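Local coordinates for protein fusolin (Unidentified entomopoxvirus, PDB 4OW5) that forms the crystalline spindles of an entomopoxvirus, enhances viral virulence, and probably acts on chitin through a domain of the lytic polysaccharide monooxygenase family, at residues E340-D343 / D344-Y348. Numbering follows the deposited sequence.
Sequences EWND and DYSDY
W341 and Y345 sit one turn apart on an uninterrupted alpha-helix, whose i to i+4 backbone bonds include a short one from Y345 N to W341 O (2.8 Å) and a longer one from D347 N to D343 O (3.3 Å). The two aromatic side chains run side by side, each with CG anti to its own backbone nitrogen (chi1 173° in W341, -164° in Y345). These like torsions send both the same way from the helix, and the six-membered ring of the indole meets the phenol ring in an offset stack, centroids 4.8 Å apart and planes inclined by 20°. W341 CZ2 lies against Y345 CD1 and Y345 CG, 3.6 Å from each, while Y345 CB stands over the indole face in a CH-pi contact. Large flat residues suit this i, i+4 spacing: they stack into one apolar patch, and their polar atoms, indole NE1 and phenol OH, can still bond beyond the helix.

The next pair along the helix is polar. S346 OG lies 3.0 Å from N342 O, the same carbonyl that accepts S346 N, and a water joins OG to N342 OD1, to which it donates a hydrogen bond. Serine is short enough to bring OG near the carbonyl one turn back, and its proton may go to N342 O or to the water. The amide of N342 has a second use, its ND2 bonding E328. D343 and D347 occupy an exposed flank that touches a crystal neighbour; D343 OD2 and D347 OD2 are 4.3 Å apart, a like-charge approach that is probably mildly unfavourable.

Helix 338-352 stands well apart from its own chain's beta-sheets and lays this aromatic patch on the second subunit: W341 NE1 bonds Q188 there, and Y345 OH bonds T120, at the start of strand 120-123, and I8 N, just past strand 2-6 of that subunit.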
ATOM      1  N   GLU A 340       7.390   7.067 -23.103  1.00 23.35           N
ATOM      2  CA  GLU A 340       6.359   7.689 -23.923  1.00 23.28           C
ATOM      3  C   GLU A 340       5.007   7.010 -23.738  1.00 24.47           C
ATOM      4  O   GLU A 340       3.980   7.690 -23.597  1.00 20.87           O
ATOM      5  CB  GLU A 340       6.732   7.666 -25.409  1.00 25.30           C
ATOM      6  CG  GLU A 340       7.685   8.789 -25.793  1.00 43.45           C
ATOM      7  CD  GLU A 340       8.013   8.902 -27.270  1.00 69.40           C
ATOM      8  OE1 GLU A 340       7.338   8.242 -28.096  1.00 60.71           O
ATOM      9  OE2 GLU A 340       8.934   9.683 -27.599  1.00 66.24           O
ATOM     10  N   TRP A 341       5.001   5.674 -23.753  1.00 20.97           N
ATOM     11  CA  TRP A 341       3.752   4.944 -23.601  1.00 20.38           C
ATOM     12  C   TRP A 341       3.124   5.254 -22.246  1.00 19.02           C
ATOM     13  O   TRP A 341       1.958   5.577 -22.184  1.00 15.37           O
ATOM     14  CB  TRP A 341       3.984   3.431 -23.752  1.00 20.36           C
ATOM     15  CG  TRP A 341       2.753   2.656 -23.426  1.00 22.27           C
ATOM     16  CD1 TRP A 341       1.629   2.541 -24.194  1.00 25.62           C
ATOM     17  CD2 TRP A 341       2.430   2.092 -22.154  1.00 21.88           C
ATOM     18  NE1 TRP A 341       0.631   1.918 -23.478  1.00 24.85           N
ATOM     19  CE2 TRP A 341       1.123   1.569 -22.246  1.00 25.70           C
ATOM     20  CE3 TRP A 341       3.116   1.989 -20.939  1.00 23.26           C
ATOM     21  CZ2 TRP A 341       0.492   0.965 -21.165  1.00 24.76           C
ATOM     22  CZ3 TRP A 341       2.517   1.314 -19.895  1.00 24.97           C
ATOM     23  CH2 TRP A 341       1.206   0.842 -20.004  1.00 25.42           C
ATOM     24  N   ASN A 342       3.900   5.155 -21.174  1.00 18.16           N
ATOM     25  CA  ASN A 342       3.396   5.344 -19.824  1.00 19.25           C
ATOM     26  C   ASN A 342       2.860   6.780 -19.578  1.00 24.48           C
ATOM     27  O   ASN A 342       1.952   6.967 -18.759  1.00 21.99           O
ATOM     28  CB  ASN A 342       4.475   5.002 -18.814  1.00 19.00           C
ATOM     29  CG  ASN A 342       3.945   4.905 -17.405  1.00 35.47           C
ATOM     30  OD1 ASN A 342       2.919   4.280 -17.144  1.00 24.47           O
ATOM     31  ND2 ASN A 342       4.563   5.589 -16.487  1.00 28.28           N
ATOM     32  N   ASP A 343       3.433   7.775 -20.257  1.00 20.86           N
ATOM     33  CA  ASP A 343       2.935   9.143 -20.155  1.00 21.08           C
ATOM     34  C   ASP A 343       1.526   9.252 -20.786  1.00 22.11           C
ATOM     35  O   ASP A 343       0.637   9.921 -20.237  1.00 21.75           O
ATOM     36  CB  ASP A 343       3.902  10.131 -20.813  1.00 24.30           C
ATOM     37  CG  ASP A 343       3.609  11.518 -20.322  1.00 39.74           C
ATOM     38  OD1 ASP A 343       3.975  11.819 -19.148  1.00 41.59           O
ATOM     39  OD2 ASP A 343       2.855  12.242 -21.022  1.00 39.07           O
ATOM     40  N   ASP A 344       1.312   8.572 -21.919  1.00 17.63           N
ATOM     41  CA  ASP A 344      -0.008   8.519 -22.577  1.00 16.73           C
ATOM     42  C   ASP A 344      -0.976   7.690 -21.734  1.00 17.76           C
ATOM     43  O   ASP A 344      -2.156   8.030 -21.631  1.00 15.31           O
ATOM     44  CB  ASP A 344       0.094   7.929 -23.991  1.00 19.30           C
ATOM     45  CG  ASP A 344       0.681   8.865 -25.050  1.00 32.83           C
ATOM     46  OD1 ASP A 344       0.662  10.114 -24.835  1.00 32.00           O
ATOM     47  OD2 ASP A 344       1.132   8.359 -26.096  1.00 36.83           O
ATOM     48  N   TYR A 345      -0.473   6.605 -21.135  1.00 15.32           N
ATOM     49  CA  TYR A 345      -1.283   5.738 -20.248  1.00 14.62           C
ATOM     50  C   TYR A 345      -1.688   6.518 -19.000  1.00 16.81           C
ATOM     51  O   TYR A 345      -2.828   6.424 -18.597  1.00 14.56           O
ATOM     52  CB  TYR A 345      -0.532   4.475 -19.861  1.00 14.93           C
ATOM     53  CG  TYR A 345      -1.433   3.415 -19.287  1.00 13.56           C
ATOM     54  CD1 TYR A 345      -2.372   2.769 -20.084  1.00 14.92           C
ATOM     55  CD2 TYR A 345      -1.364   3.060 -17.942  1.00 12.85           C
ATOM     56  CE1 TYR A 345      -3.239   1.819 -19.557  1.00 12.08           C
ATOM     57  CE2 TYR A 345      -2.224   2.094 -17.404  1.00 12.58           C
ATOM     58  CZ  TYR A 345      -3.156   1.476 -18.217  1.00 14.02           C
ATOM     59  OH  TYR A 345      -3.983   0.469 -17.743  1.00 13.47           O
ATOM     60  N   SER A 346      -0.787   7.347 -18.419  1.00 16.87           N
ATOM     61  CA  SER A 346      -1.182   8.162 -17.254  1.00 17.62           C
ATOM     62  C   SER A 346      -2.337   9.098 -17.596  1.00 20.81           C
ATOM     63  O   SER A 346      -3.268   9.219 -16.802  1.00 20.22           O
ATOM     64  CB  SER A 346      -0.007   8.970 -16.699  1.00 19.50           C
ATOM     65  OG  SER A 346       0.935   8.081 -16.139  1.00 35.10           O
ATOM     66  N   ASP A 347      -2.314   9.722 -18.790  1.00 18.95           N
ATOM     67  CA  ASP A 347      -3.414  10.609 -19.235  1.00 18.19           C
ATOM     68  C   ASP A 347      -4.713   9.828 -19.419  1.00 20.08           C
ATOM     69  O   ASP A 347      -5.777  10.344 -19.077  1.00 20.45           O
ATOM     70  CB  ASP A 347      -3.068  11.327 -20.554  1.00 20.56           C
ATOM     71  CG  ASP A 347      -1.917  12.321 -20.444  1.00 32.97           C
ATOM     72  OD1 ASP A 347      -1.553  12.684 -19.311  1.00 32.87           O
ATOM     73  OD2 ASP A 347      -1.360  12.700 -21.494  1.00 39.76           O
ATOM     74  N   TYR A 348      -4.634   8.603 -19.962  1.00 15.21           N
ATOM     75  CA  TYR A 348      -5.806   7.735 -20.153  1.00 13.26           C
ATOM     76  C   TYR A 348      -6.483   7.456 -18.796  1.00 15.54           C
ATOM     77  O   TYR A 348      -7.693   7.576 -18.674  1.00 14.06           O
ATOM     78  CB  TYR A 348      -5.445   6.405 -20.846  1.00 13.27           C
ATOM     79  CG  TYR A 348      -6.641   5.759 -21.524  1.00 14.64           C
ATOM     80  CD1 TYR A 348      -7.523   4.953 -20.807  1.00 14.27           C
ATOM     81  CD2 TYR A 348      -6.965   6.063 -22.841  1.00 14.98           C
ATOM     82  CE1 TYR A 348      -8.660   4.422 -21.396  1.00 14.85           C
ATOM     83  CE2 TYR A 348      -8.127   5.576 -23.429  1.00 16.09           C
ATOM     84  CZ  TYR A 348      -8.936   4.698 -22.727  1.00 22.15           C
ATOM     85  OH  TYR A 348     -10.083   4.198 -23.288  1.00 19.35           O
TER
HETATM   86  O   HOH W   1       0.720   5.321 -15.372  1.00 46.32           O